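Local coordinates for PhnB-like domain-containing protein (PDB 1U69) that is of unknown function but belongs to the PhnB-like branch of the glyoxalase clan and has been proposed as a potential drug-resistance protein, at residues D30-A35 against E55-G60; F78-A83 against I116-T121; D85-T90 against R149-T154; S105-C110 against E142-M147. All coordinates share one frame; numbering follows the deposited sequence.

Interaction 1 (D30-A35 against E55-G60); sequences DSAVLA and EFRVMG
D30 meets the turn at the end of the partner strand with its carbonyl: M59 N donates to D30 O at 3.1 Å, coming from above the carbonyl plane, in a bent bond. The same oxygen takes a bond from a water that also accepts from G60 N, and weakly from R57 NE. The D30 carboxylate forms salt bridges with R123 of the second subunit and K6 of the fourth. S31 faces V58 in a non-hydrogen-bonded pair. Its hydroxyl, anti to the carbonyl carbon (chi1 -54°), lies 3.4 Å from V58 CA and takes a weak bond from M59 N besides bonding to P29 O; a small hydroxyl side chain can reach backbone atoms on both sides. A32 forms the hydrogen-bonded pair with R57: A32 N reaches R57 O at 3.0 Å, and R57 N returns to A32 O at 2.8 Å. This is the antiparallel ladder between strand 31-38, outermost within this chain, and strand 51-58, in a four-stranded mixed sheet of the kind found in glyoxalase-like modules. V33, paired with F56, sends its branched side chain to the face that helix 17-27 covers. L34 starts its side chain toward the partner strand and crosses R57 at about a right angle, its methyl carbons packing obliquely on the guanidinium, which gives NH2 to a second water. L34 N and A35 N both point at E55 O, a classic beta bulge; the first bond is 2.8 Å and the second weak. A35 O accepts from E55 N at 2.9 Å, and its short side chain probably lets E55 lie alongside and reach H37.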
loop_
_atom_site.group_PDB
_atom_site.type_symbol
_atom_site.label_atom_id
_atom_site.label_comp_id
_atom_site.label_asym_id
_atom_site.label_seq_id
_atom_site.Cartn_x
_atom_site.Cartn_y
_atom_site.Cartn_z
ATOM N N ASP A 30 -3.589 10.208 -8.645
ATOM C CA ASP A 30 -2.328 9.912 -7.949
ATOM C C ASP A 30 -1.336 9.158 -8.835
ATOM O O ASP A 30 -0.751 8.133 -8.450
ATOM C CB ASP A 30 -2.593 9.139 -6.646
ATOM C CG ASP A 30 -1.450 9.257 -5.661
ATOM O OD1 ASP A 30 -0.843 10.331 -5.578
ATOM O OD2 ASP A 30 -1.079 8.328 -4.915
ATOM N N SER A 31 -1.163 9.664 -10.048
ATOM C CA SER A 31 -0.255 9.062 -11.013
ATOM C C SER A 31 0.602 10.138 -11.686
ATOM O O SER A 31 0.158 11.278 -11.881
ATOM C CB SER A 31 -1.051 8.248 -12.037
ATOM O OG SER A 31 -1.893 7.292 -11.401
ATOM N N ALA A 32 1.819 9.764 -12.056
ATOM C CA ALA A 32 2.799 10.708 -12.572
ATOM C C ALA A 32 3.934 10.056 -13.345
ATOM O O ALA A 32 4.349 8.927 -13.047
ATOM C CB ALA A 32 3.388 11.514 -11.410
ATOM N N VAL A 33 4.441 10.791 -14.327
ATOM C CA VAL A 33 5.689 10.474 -15.001
ATOM C C VAL A 33 6.847 11.024 -14.155
ATOM O O VAL A 33 6.857 12.207 -13.782
ATOM C CB VAL A 33 5.732 11.096 -16.430
ATOM C CG1 VAL A 33 7.062 10.808 -17.118
ATOM C CG2 VAL A 33 4.559 10.585 -17.264
ATOM N N LEU A 34 7.828 10.180 -13.871
ATOM C CA LEU A 34 8.878 10.528 -12.913
ATOM C C LEU A 34 10.231 10.844 -13.550
ATOM O O LEU A 34 10.919 11.756 -13.112
ATOM C CB LEU A 34 9.004 9.404 -11.879
ATOM C CG LEU A 34 7.735 9.088 -11.074
ATOM C CD1 LEU A 34 8.023 8.041 -10.014
ATOM C CD2 LEU A 34 7.143 10.322 -10.444
ATOM N N ALA A 35 10.603 10.104 -14.585
ATOM C CA ALA A 35 11.914 10.255 -15.221
ATOM C C ALA A 35 11.939 9.585 -16.579
ATOM O O ALA A 35 11.242 8.611 -16.807
ATOM C CB ALA A 35 12.989 9.673 -14.353
ATOM N N GLU A 55 10.316 5.998 -16.037
ATOM C CA GLU A 55 9.815 5.710 -14.696
ATOM C C GLU A 55 8.505 6.449 -14.509
ATOM O O GLU A 55 8.395 7.619 -14.840
ATOM C CB GLU A 55 10.814 6.129 -13.620
ATOM C CG GLU A 55 12.166 5.432 -13.662
ATOM C CD GLU A 55 13.105 5.970 -12.592
ATOM O OE1 GLU A 55 12.678 6.084 -11.423
ATOM O OE2 GLU A 55 14.244 6.311 -12.912
ATOM N N PHE A 56 7.494 5.756 -13.995
ATOM C CA PHE A 56 6.221 6.387 -13.680
ATOM C C PHE A 56 5.557 5.685 -12.516
ATOM O O PHE A 56 6.014 4.632 -12.103
ATOM C CB PHE A 56 5.307 6.466 -14.915
ATOM C CG PHE A 56 4.805 5.124 -15.445
ATOM C CD1 PHE A 56 3.543 4.649 -15.105
ATOM C CD2 PHE A 56 5.567 4.381 -16.343
ATOM C CE1 PHE A 56 3.076 3.436 -15.623
ATOM C CE2 PHE A 56 5.078 3.197 -16.877
ATOM C CZ PHE A 56 3.843 2.734 -16.509
ATOM N N ARG A 57 4.538 6.312 -11.938
ATOM C CA ARG A 57 3.819 5.721 -10.814
ATOM C C ARG A 57 2.355 5.764 -11.117
ATOM O O ARG A 57 1.852 6.798 -11.567
ATOM C CB ARG A 57 4.100 6.488 -9.517
ATOM C CG ARG A 57 3.560 5.827 -8.246
ATOM C CD ARG A 57 3.823 6.633 -6.988
ATOM N NE ARG A 57 3.645 8.036 -7.318
ATOM C CZ ARG A 57 4.631 8.929 -7.439
ATOM N NH1 ARG A 57 5.904 8.616 -7.176
ATOM N NH2 ARG A 57 4.336 10.165 -7.780
ATOM N N VAL A 58 1.651 4.655 -10.895
ATOM C CA VAL A 58 0.196 4.651 -11.037
ATOM C C VAL A 58 -0.492 4.188 -9.762
ATOM O O VAL A 58 -0.406 3.036 -9.396
ATOM C CB VAL A 58 -0.314 3.804 -12.256
ATOM C CG1 VAL A 58 -0.005 4.522 -13.536
ATOM C CG2 VAL A 58 0.282 2.416 -12.297
HETATM N N MSE A 59 -1.131 5.117 -9.063
HETATM C CA MSE A 59 -1.928 4.790 -7.885
HETATM C C MSE A 59 -1.166 3.912 -6.876
HETATM O O MSE A 59 -1.688 2.898 -6.404
HETATM C CB MSE A 59 -3.233 4.121 -8.324
HETATM C CG MSE A 59 -4.153 5.063 -9.078
HETATM SE SE MSE A 59 -5.618 4.149 -9.945
HETATM C CE MSE A 59 -4.676 3.324 -11.489
ATOM N N GLY A 60 0.048 4.334 -6.535
ATOM C CA GLY A 60 0.830 3.677 -5.493
ATOM C C GLY A 60 1.832 2.666 -6.002
ATOM O O GLY A 60 2.667 2.180 -5.219
HETATM O O HOH W 1 0.854 7.123 -6.652
HETATM O O HOH W 2 1.612 10.008 -8.048
#

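Interaction 2 (F78-A83 against I116-T121)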
loop_
_atom_site.group_PDB
_atom_site.type_symbol
_atom_site.label_atom_id
_atom_site.label_comp_id
_atom_site.label_asym_id
_atom_site.label_seq_id
_atom_site.Cartn_x
_atom_site.Cartn_y
_atom_site.Cartn_z
ATOM N N PHE A 78 -1.203 -10.833 -17.076
ATOM C CA PHE A 78 -0.992 -9.694 -16.175
ATOM C C PHE A 78 -2.102 -8.685 -16.352
ATOM O O PHE A 78 -2.507 -8.396 -17.487
ATOM C CB PHE A 78 0.337 -8.999 -16.460
ATOM C CG PHE A 78 0.427 -7.625 -15.863
ATOM C CD1 PHE A 78 0.790 -7.451 -14.553
ATOM C CD2 PHE A 78 0.116 -6.499 -16.609
ATOM C CE1 PHE A 78 0.857 -6.169 -14.003
ATOM C CE2 PHE A 78 0.151 -5.245 -16.064
ATOM C CZ PHE A 78 0.526 -5.071 -14.766
ATOM N N SER A 79 -2.562 -8.112 -15.241
ATOM C CA SER A 79 -3.449 -6.962 -15.292
ATOM C C SER A 79 -3.295 -6.095 -14.038
ATOM O O SER A 79 -2.869 -6.568 -12.986
ATOM C CB SER A 79 -4.923 -7.384 -15.431
ATOM O OG SER A 79 -5.316 -8.240 -14.372
ATOM N N PHE A 80 -3.634 -4.820 -14.177
ATOM C CA PHE A 80 -3.802 -3.911 -13.033
ATOM C C PHE A 80 -5.268 -4.015 -12.631
ATOM O O PHE A 80 -6.124 -3.884 -13.476
ATOM C CB PHE A 80 -3.541 -2.460 -13.427
ATOM C CG PHE A 80 -2.101 -2.104 -13.648
ATOM C CD1 PHE A 80 -1.211 -2.039 -12.581
ATOM C CD2 PHE A 80 -1.656 -1.722 -14.907
ATOM C CE1 PHE A 80 0.110 -1.659 -12.787
ATOM C CE2 PHE A 80 -0.336 -1.337 -15.115
ATOM C CZ PHE A 80 0.538 -1.305 -14.064
ATOM N N GLN A 81 -5.557 -4.249 -11.361
ATOM C CA GLN A 81 -6.923 -4.177 -10.865
ATOM C C GLN A 81 -7.096 -2.913 -10.029
ATOM O O GLN A 81 -6.491 -2.740 -8.999
ATOM C CB GLN A 81 -7.292 -5.407 -10.041
ATOM C CG GLN A 81 -8.737 -5.399 -9.590
ATOM C CD GLN A 81 -9.117 -6.656 -8.848
ATOM O OE1 GLN A 81 -9.520 -7.659 -9.457
ATOM N NE2 GLN A 81 -9.014 -6.612 -7.547
ATOM N N VAL A 82 -7.942 -2.014 -10.524
ATOM C CA VAL A 82 -8.149 -0.703 -9.945
ATOM C C VAL A 82 -9.474 -0.722 -9.205
ATOM O O VAL A 82 -10.512 -1.020 -9.784
ATOM C CB VAL A 82 -8.182 0.397 -11.037
ATOM C CG1 VAL A 82 -8.464 1.754 -10.409
ATOM C CG2 VAL A 82 -6.872 0.410 -11.840
ATOM N N ALA A 83 -9.417 -0.428 -7.917
ATOM C CA ALA A 83 -10.594 -0.436 -7.055
ATOM C C ALA A 83 -11.306 0.899 -7.173
ATOM O O ALA A 83 -10.683 1.941 -7.011
ATOM C CB ALA A 83 -10.192 -0.682 -5.632
ATOM N N ILE A 116 -2.260 -3.551 -22.784
ATOM C CA ILE A 116 -2.161 -3.934 -21.369
ATOM C C ILE A 116 -3.559 -4.061 -20.792
ATOM O O ILE A 116 -4.430 -3.239 -21.073
ATOM C CB ILE A 116 -1.323 -2.900 -20.610
ATOM C CG1 ILE A 116 0.132 -3.014 -21.083
ATOM C CG2 ILE A 116 -1.454 -3.084 -19.105
ATOM C CD1 ILE A 116 0.921 -1.794 -20.888
ATOM N N SER A 117 -3.775 -5.095 -19.995
ATOM C CA SER A 117 -5.074 -5.353 -19.392
ATOM C C SER A 117 -5.274 -4.563 -18.097
ATOM O O SER A 117 -4.407 -4.538 -17.224
ATOM C CB SER A 117 -5.246 -6.845 -19.084
ATOM O OG SER A 117 -5.490 -7.614 -20.268
ATOM N N TRP A 118 -6.427 -3.918 -17.989
ATOM C CA TRP A 118 -6.861 -3.236 -16.778
ATOM C C TRP A 118 -8.182 -3.842 -16.343
ATOM O O TRP A 118 -8.973 -4.240 -17.188
ATOM C CB TRP A 118 -7.072 -1.741 -17.059
ATOM C CG TRP A 118 -5.825 -1.028 -17.422
ATOM C CD1 TRP A 118 -5.220 -1.015 -18.641
ATOM C CD2 TRP A 118 -5.002 -0.243 -16.557
ATOM N NE1 TRP A 118 -4.072 -0.260 -18.592
ATOM C CE2 TRP A 118 -3.915 0.224 -17.324
ATOM C CE3 TRP A 118 -5.075 0.121 -15.207
ATOM C CZ2 TRP A 118 -2.914 1.034 -16.795
ATOM C CZ3 TRP A 118 -4.069 0.921 -14.679
ATOM C CH2 TRP A 118 -3.001 1.360 -15.472
ATOM N N GLN A 119 -8.402 -3.921 -15.033
ATOM C CA GLN A 119 -9.703 -4.245 -14.461
ATOM C C GLN A 119 -10.175 -3.021 -13.681
ATOM O O GLN A 119 -9.462 -2.522 -12.821
ATOM C CB GLN A 119 -9.612 -5.430 -13.506
ATOM C CG GLN A 119 -9.196 -6.743 -14.142
ATOM C CD GLN A 119 -9.024 -7.803 -13.080
ATOM O OE1 GLN A 119 -9.981 -8.100 -12.361
ATOM N NE2 GLN A 119 -7.814 -8.357 -12.949
ATOM N N ILE A 120 -11.359 -2.512 -14.012
ATOM C CA ILE A 120 -11.961 -1.420 -13.286
ATOM C C ILE A 120 -13.046 -2.062 -12.435
ATOM O O ILE A 120 -14.117 -2.409 -12.930
ATOM C CB ILE A 120 -12.528 -0.338 -14.238
ATOM C CG1 ILE A 120 -11.471 0.098 -15.281
ATOM C CG2 ILE A 120 -13.052 0.833 -13.425
ATOM C CD1 ILE A 120 -10.166 0.554 -14.734
ATOM N N THR A 121 -12.700 -2.286 -11.170
ATOM C CA THR A 121 -13.413 -3.204 -10.281
ATOM C C THR A 121 -13.945 -2.475 -9.052
ATOM O O THR A 121 -13.198 -2.181 -8.128
ATOM C CB THR A 121 -12.457 -4.325 -9.830
ATOM O OG1 THR A 121 -11.892 -4.967 -10.977
ATOM C CG2 THR A 121 -13.196 -5.435 -9.081
HETATM O O HOH W 3 -1.754 -7.218 -19.810
#
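F80 and W118 lie side by side on neighbouring parallel strands and form an offset stack, the centroids of the F80 ring and the W118 six-membered ring 4.5 Å apart and the planes at 30°. Followed outward, F80 starts with CB 3.5 Å from W118 CE3. CG then passes above the six-membered ring near CZ3. CD2 comes closest, 3.4 Å from W118 CH2 and over the indole face toward its rim, and CE2 stays close to CH2 and CZ2, while F78 CZ lies over one face of the F80 ring. Both side chains have CG anti to the carbonyl carbon (chi1 -74° in F80), which lets them run in the same direction. V82 CG2 meets the edge of the indole at CE3, 3.8 Å away, a branched residue packing against the ring edge. D112 accepts from W118 NE1, which helps to set the rotation of the indole, and F28 stacks on it as well.

Beneath these groups the backbones are joined by four bonds. Q119 N gives to F80 O at 2.8 Å, V82 N to Q119 O at 2.8 Å in a nearly straight bond of 174°, and T121 N to V82 O; F80 N to S117 O is longer. Strand 78-84 also pairs antiparallel with a strand of the third subunit. With helix 87-99 and strands 103-104, 109-111 and 117-122 it forms a beta-alpha-beta-beta-beta module, consistent with the glyoxalase clan.

Interaction 3 (D85-T90 against R149-T154)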
loop_
_atom_site.group_PDB
_atom_site.type_symbol
_atom_site.label_atom_id
_atom_site.label_comp_id
_atom_site.label_asym_id
_atom_site.label_seq_id
_atom_site.Cartn_x
_atom_site.Cartn_y
_atom_site.Cartn_z
ATOM N N ASP A 85 -14.751 3.461 -6.037
ATOM C CA ASP A 85 -15.718 3.628 -4.948
ATOM C C ASP A 85 -17.138 3.977 -5.396
ATOM O O ASP A 85 -18.058 3.888 -4.594
ATOM C CB ASP A 85 -15.257 4.702 -3.963
ATOM C CG ASP A 85 -14.449 4.141 -2.812
ATOM O OD1 ASP A 85 -14.401 2.894 -2.622
ATOM O OD2 ASP A 85 -13.833 4.903 -2.043
ATOM N N ASP A 86 -17.313 4.375 -6.651
ATOM C CA ASP A 86 -18.655 4.655 -7.163
ATOM C C ASP A 86 -18.765 4.492 -8.679
ATOM O O ASP A 86 -17.772 4.220 -9.356
ATOM C CB ASP A 86 -19.119 6.056 -6.719
ATOM C CG ASP A 86 -18.196 7.180 -7.175
ATOM O OD1 ASP A 86 -17.509 7.080 -8.211
ATOM O OD2 ASP A 86 -18.119 8.253 -6.549
ATOM N N GLN A 87 -19.973 4.682 -9.211
ATOM C CA GLN A 87 -20.228 4.440 -10.623
ATOM C C GLN A 87 -19.548 5.489 -11.473
ATOM O O GLN A 87 -19.098 5.186 -12.573
ATOM C CB GLN A 87 -21.734 4.408 -10.917
ATOM C CG GLN A 87 -22.094 3.822 -12.269
ATOM C CD GLN A 87 -21.712 2.368 -12.379
ATOM O OE1 GLN A 87 -22.171 1.551 -11.589
ATOM N NE2 GLN A 87 -20.847 2.044 -13.339
ATOM N N ALA A 88 -19.490 6.729 -10.972
ATOM C CA ALA A 88 -18.877 7.817 -11.707
ATOM C C ALA A 88 -17.411 7.526 -12.021
ATOM O O ALA A 88 -16.975 7.707 -13.153
ATOM C CB ALA A 88 -19.008 9.129 -10.930
ATOM N N GLU A 89 -16.648 7.093 -11.021
ATOM C CA GLU A 89 -15.230 6.799 -11.229
ATOM C C GLU A 89 -15.079 5.548 -12.100
ATOM O O GLU A 89 -14.205 5.488 -12.959
ATOM C CB GLU A 89 -14.487 6.608 -9.899
ATOM C CG GLU A 89 -13.040 6.163 -10.101
ATOM C CD GLU A 89 -12.231 6.084 -8.819
ATOM O OE1 GLU A 89 -12.759 5.585 -7.807
ATOM O OE2 GLU A 89 -11.065 6.519 -8.841
ATOM N N THR A 90 -15.940 4.560 -11.866
ATOM C CA THR A 90 -15.968 3.334 -12.671
ATOM C C THR A 90 -16.119 3.680 -14.137
ATOM O O THR A 90 -15.324 3.263 -14.954
ATOM C CB THR A 90 -17.098 2.395 -12.187
ATOM O OG1 THR A 90 -16.904 2.086 -10.798
ATOM C CG2 THR A 90 -17.059 1.036 -12.896
ATOM N N ARG A 149 -18.376 -3.339 -18.601
ATOM C CA ARG A 149 -18.274 -2.323 -17.559
ATOM C C ARG A 149 -19.198 -2.717 -16.405
ATOM O O ARG A 149 -20.343 -3.122 -16.634
ATOM C CB ARG A 149 -18.683 -0.961 -18.135
ATOM C CG ARG A 149 -18.479 0.235 -17.239
ATOM C CD ARG A 149 -18.935 1.544 -17.866
ATOM N NE ARG A 149 -20.195 1.377 -18.576
ATOM C CZ ARG A 149 -21.405 1.402 -18.014
ATOM N NH1 ARG A 149 -21.560 1.628 -16.712
ATOM N NH2 ARG A 149 -22.483 1.216 -18.773
ATOM N N ILE A 150 -18.720 -2.596 -15.171
ATOM C CA ILE A 150 -19.492 -3.047 -14.010
ATOM C C ILE A 150 -20.534 -2.015 -13.627
ATOM O O ILE A 150 -20.190 -0.851 -13.415
ATOM C CB ILE A 150 -18.588 -3.311 -12.795
ATOM C CG1 ILE A 150 -17.567 -4.421 -13.092
ATOM C CG2 ILE A 150 -19.430 -3.676 -11.558
ATOM C CD1 ILE A 150 -18.169 -5.755 -13.515
ATOM N N ASP A 151 -21.793 -2.456 -13.527
ATOM C CA ASP A 151 -22.869 -1.634 -12.969
ATOM C C ASP A 151 -23.089 -2.017 -11.513
ATOM O O ASP A 151 -23.563 -3.108 -11.200
ATOM C CB ASP A 151 -24.165 -1.792 -13.754
ATOM C CG ASP A 151 -25.257 -0.888 -13.226
ATOM O OD1 ASP A 151 -25.242 0.320 -13.558
ATOM O OD2 ASP A 151 -26.121 -1.287 -12.420
ATOM N N ILE A 152 -22.700 -1.114 -10.625
ATOM C CA ILE A 152 -22.655 -1.377 -9.191
ATOM C C ILE A 152 -24.033 -1.679 -8.590
ATOM O O ILE A 152 -24.169 -2.571 -7.756
ATOM C CB ILE A 152 -21.998 -0.191 -8.455
ATOM C CG1 ILE A 152 -20.509 -0.101 -8.828
ATOM C CG2 ILE A 152 -22.149 -0.345 -6.934
ATOM C CD1 ILE A 152 -19.812 1.187 -8.421
ATOM N N ALA A 153 -25.042 -0.938 -9.016
ATOM C CA ALA A 153 -26.399 -1.121 -8.495
ATOM C C ALA A 153 -26.930 -2.529 -8.767
ATOM O O ALA A 153 -27.603 -3.120 -7.922
ATOM C CB ALA A 153 -27.337 -0.067 -9.076
ATOM N N THR A 154 -26.603 -3.075 -9.935
ATOM C CA THR A 154 -27.059 -4.407 -10.316
ATOM C C THR A 154 -26.367 -5.466 -9.470
ATOM O O THR A 154 -26.978 -6.456 -9.072
ATOM C CB THR A 154 -26.777 -4.659 -11.809
ATOM O OG1 THR A 154 -27.539 -3.751 -12.619
ATOM C CG2 THR A 154 -27.248 -6.042 -12.233
HETATM O O HOH W 4 -24.606 1.770 -10.423
#
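The backbones of two helix starts come within 6.5 Å at the CA atoms of Q87 and I152, and the Q87 amide bridges them. Its chain leaves anti to the backbone N (chi1 -165°) and bends at chi2, which brings both ends of the amide to the other backbone. OE1 accepts from I152 N at 2.9 Å, the bond lying in the carbonyl plane, and NE2 gives to I150 O at 3.0 Å. Glutamine suits the site because one flat group both donates and accepts; a water adds a third link, giving to Q87 OE1 and accepting from A153 N. Both helices open with an aspartate N-cap. D86 OD1 accepts from E89 N at 2.9 Å, while D151 OD2 takes T154 N and T154 OG1 from opposite faces of its carboxylate plane. I152 contributes the apolar part, its CD1 lying 3.5 Å from D86 C and near T90 OG1. The T90 hydroxyl gives to D86 O, and its CG2 rests against I150 O. Q87 NE2 and R149 NH1, both donors and not bonded to each other, converge on D91, which accepts from the amide and forms a salt bridge with the arginine.

Interaction 4 (S105-C110 against E142-M147); sequences SACGWC and EAMMTM
C107 sits in a type I' beta turn from A106 to W109, the hairpin turn between strands 103-104 and 109-111, and it packs against the C-terminal part of helix 134-144 and the turn that follows. One hydrogen bond joins the two segments: C107 N gives to M147 O at 2.9 Å, nearly straight at the hydrogen (170°) though the donor is tilted from the carbonyl plane. Beside it the C107 side chain packs against M144 and M145, both selenomethionines. Its CB lies 3.8 Å from M144 CG, and M144 CE, brought round by the bend at chi3, comes 3.9 Å from C107 SG. With SG anti to the carbonyl carbon (chi1 -53°), the sulfur is also directed to M145, whose selenium stands 3.9 Å away. A short thiol side chain probably suits a place beside two long unbranched chains.

Further out, each side is held by its own turn. C107 has positive phi, as the first central position of a type I' turn requires. G108 follows at backbone angles where a side chain would strike the preceding carbonyl, so glycine is apt, and W109 N closes the turn on A106 O. G108 also bonds through its backbone to I120 of strand 117-122 and to G148, just past the second segment. On the other side a type I turn runs from M144 to M147 and presents the M147 carbonyl to C107. The M147 side chain itself turns to helix 152-159. Within the turn, T146 OG1 gives to A143 O at 2.7 Å, in the carbonyl plane, and T146 N donates to the same oxygen.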
loop_
_atom_site.group_PDB
_atom_site.type_symbol
_atom_site.label_atom_id
_atom_site.label_comp_id
_atom_site.label_asym_id
_atom_site.label_seq_id
_atom_site.Cartn_x
_atom_site.Cartn_y
_atom_site.Cartn_z
ATOM N N SER A 105 -13.707 -5.523 -22.546
ATOM C CA SER A 105 -13.743 -6.959 -22.290
ATOM C C SER A 105 -14.802 -7.246 -21.229
ATOM O O SER A 105 -15.711 -6.443 -21.038
ATOM C CB SER A 105 -12.363 -7.490 -21.887
ATOM O OG SER A 105 -12.320 -8.906 -21.966
ATOM N N ALA A 106 -14.676 -8.379 -20.545
ATOM C CA ALA A 106 -15.717 -8.915 -19.664
ATOM C C ALA A 106 -15.441 -8.664 -18.169
ATOM O O ALA A 106 -14.297 -8.657 -17.736
ATOM C CB ALA A 106 -15.822 -10.413 -19.899
ATOM N N CYS A 107 -16.503 -8.516 -17.382
ATOM C CA CYS A 107 -16.419 -8.519 -15.921
ATOM C C CYS A 107 -15.458 -7.466 -15.371
ATOM O O CYS A 107 -14.693 -7.740 -14.447
ATOM C CB CYS A 107 -15.986 -9.884 -15.404
ATOM S SG CYS A 107 -16.991 -11.246 -16.032
ATOM N N GLY A 108 -15.486 -6.280 -15.963
ATOM C CA GLY A 108 -14.629 -5.186 -15.520
ATOM C C GLY A 108 -13.269 -5.137 -16.189
ATOM O O GLY A 108 -12.535 -4.171 -16.024
ATOM N N TRP A 109 -12.925 -6.170 -16.952
ATOM C CA TRP A 109 -11.693 -6.180 -17.729
ATOM C C TRP A 109 -11.819 -5.349 -19.001
ATOM O O TRP A 109 -12.840 -5.390 -19.699
ATOM C CB TRP A 109 -11.325 -7.608 -18.117
ATOM C CG TRP A 109 -10.943 -8.524 -16.962
ATOM C CD1 TRP A 109 -11.738 -8.961 -15.940
ATOM C CD2 TRP A 109 -9.668 -9.141 -16.767
ATOM N NE1 TRP A 109 -11.031 -9.804 -15.112
ATOM C CE2 TRP A 109 -9.753 -9.930 -15.599
ATOM C CE3 TRP A 109 -8.447 -9.097 -17.462
ATOM C CZ2 TRP A 109 -8.664 -10.669 -15.112
ATOM C CZ3 TRP A 109 -7.367 -9.839 -16.978
ATOM C CH2 TRP A 109 -7.493 -10.610 -15.816
ATOM N N CYS A 110 -10.747 -4.638 -19.318
ATOM C CA CYS A 110 -10.590 -3.930 -20.571
ATOM C C CYS A 110 -9.095 -3.877 -20.909
ATOM O O CYS A 110 -8.253 -4.436 -20.181
ATOM C CB CYS A 110 -11.211 -2.536 -20.462
ATOM S SG CYS A 110 -10.474 -1.498 -19.181
ATOM N N GLU A 142 -22.295 -14.464 -10.486
ATOM C CA GLU A 142 -23.127 -14.753 -11.646
ATOM C C GLU A 142 -23.639 -13.475 -12.319
ATOM O O GLU A 142 -23.721 -13.426 -13.538
ATOM C CB GLU A 142 -24.293 -15.666 -11.250
ATOM C CG GLU A 142 -23.853 -17.071 -10.845
ATOM C CD GLU A 142 -22.932 -17.718 -11.863
ATOM O OE1 GLU A 142 -23.319 -17.722 -13.053
ATOM O OE2 GLU A 142 -21.833 -18.226 -11.496
ATOM N N ALA A 143 -23.931 -12.433 -11.544
ATOM C CA ALA A 143 -24.380 -11.163 -12.130
ATOM C C ALA A 143 -23.229 -10.446 -12.873
ATOM O O ALA A 143 -23.411 -9.905 -13.969
ATOM C CB ALA A 143 -24.972 -10.271 -11.060
HETATM N N MSE A 144 -22.042 -10.471 -12.282
HETATM C CA MSE A 144 -20.841 -9.907 -12.899
HETATM C C MSE A 144 -20.567 -10.545 -14.282
HETATM O O MSE A 144 -20.108 -9.871 -15.214
HETATM C CB MSE A 144 -19.669 -10.090 -11.931
HETATM C CG MSE A 144 -18.301 -9.635 -12.412
HETATM SE SE MSE A 144 -16.932 -10.630 -11.473
HETATM C CE MSE A 144 -17.251 -12.340 -12.332
HETATM N N MSE A 145 -20.869 -11.835 -14.412
HETATM C CA MSE A 145 -20.668 -12.570 -15.671
HETATM C C MSE A 145 -21.473 -12.001 -16.854
HETATM O O MSE A 145 -21.136 -12.264 -18.009
HETATM C CB MSE A 145 -21.009 -14.059 -15.488
HETATM C CG MSE A 145 -19.971 -14.860 -14.710
HETATM SE SE MSE A 145 -18.226 -14.856 -15.499
HETATM C CE MSE A 145 -18.602 -15.829 -17.167
ATOM N N THR A 146 -22.522 -11.233 -16.567
ATOM C CA THR A 146 -23.375 -10.614 -17.604
ATOM C C THR A 146 -22.941 -9.199 -18.017
ATOM O O THR A 146 -23.627 -8.543 -18.816
ATOM C CB THR A 146 -24.866 -10.550 -17.137
ATOM O OG1 THR A 146 -25.014 -9.595 -16.081
ATOM C CG2 THR A 146 -25.308 -11.842 -16.522
HETATM N N MSE A 147 -21.804 -8.733 -17.496
HETATM C CA MSE A 147 -21.368 -7.345 -17.666
HETATM C C MSE A 147 -20.039 -7.204 -18.392
HETATM O O MSE A 147 -19.205 -8.093 -18.320
HETATM C CB MSE A 147 -21.196 -6.705 -16.285
HETATM C CG MSE A 147 -22.475 -6.679 -15.474
HETATM SE SE MSE A 147 -22.137 -6.100 -13.662
HETATM C CE MSE A 147 -23.965 -6.272 -12.971
#

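From the N terminus, interaction 1 closes first, joining strands 31-38 and 51-58 across the loop between them within the first sheet. Interaction 2 opens after it, returning strand 117-122 to the side of strand 78-84 in the second sheet; M59 packs on V82 and W118, where the two sheets touch. Interaction 3 starts at helix 87-99, inside the loop of interaction 2, and ends beyond it at helix 152-159, so the two cross. Interaction 4 also crosses interaction 2 but is nested within interaction 3. Both connect the C-terminal helices to the second module, and I150 touches C107, G108 and M144 where they meet.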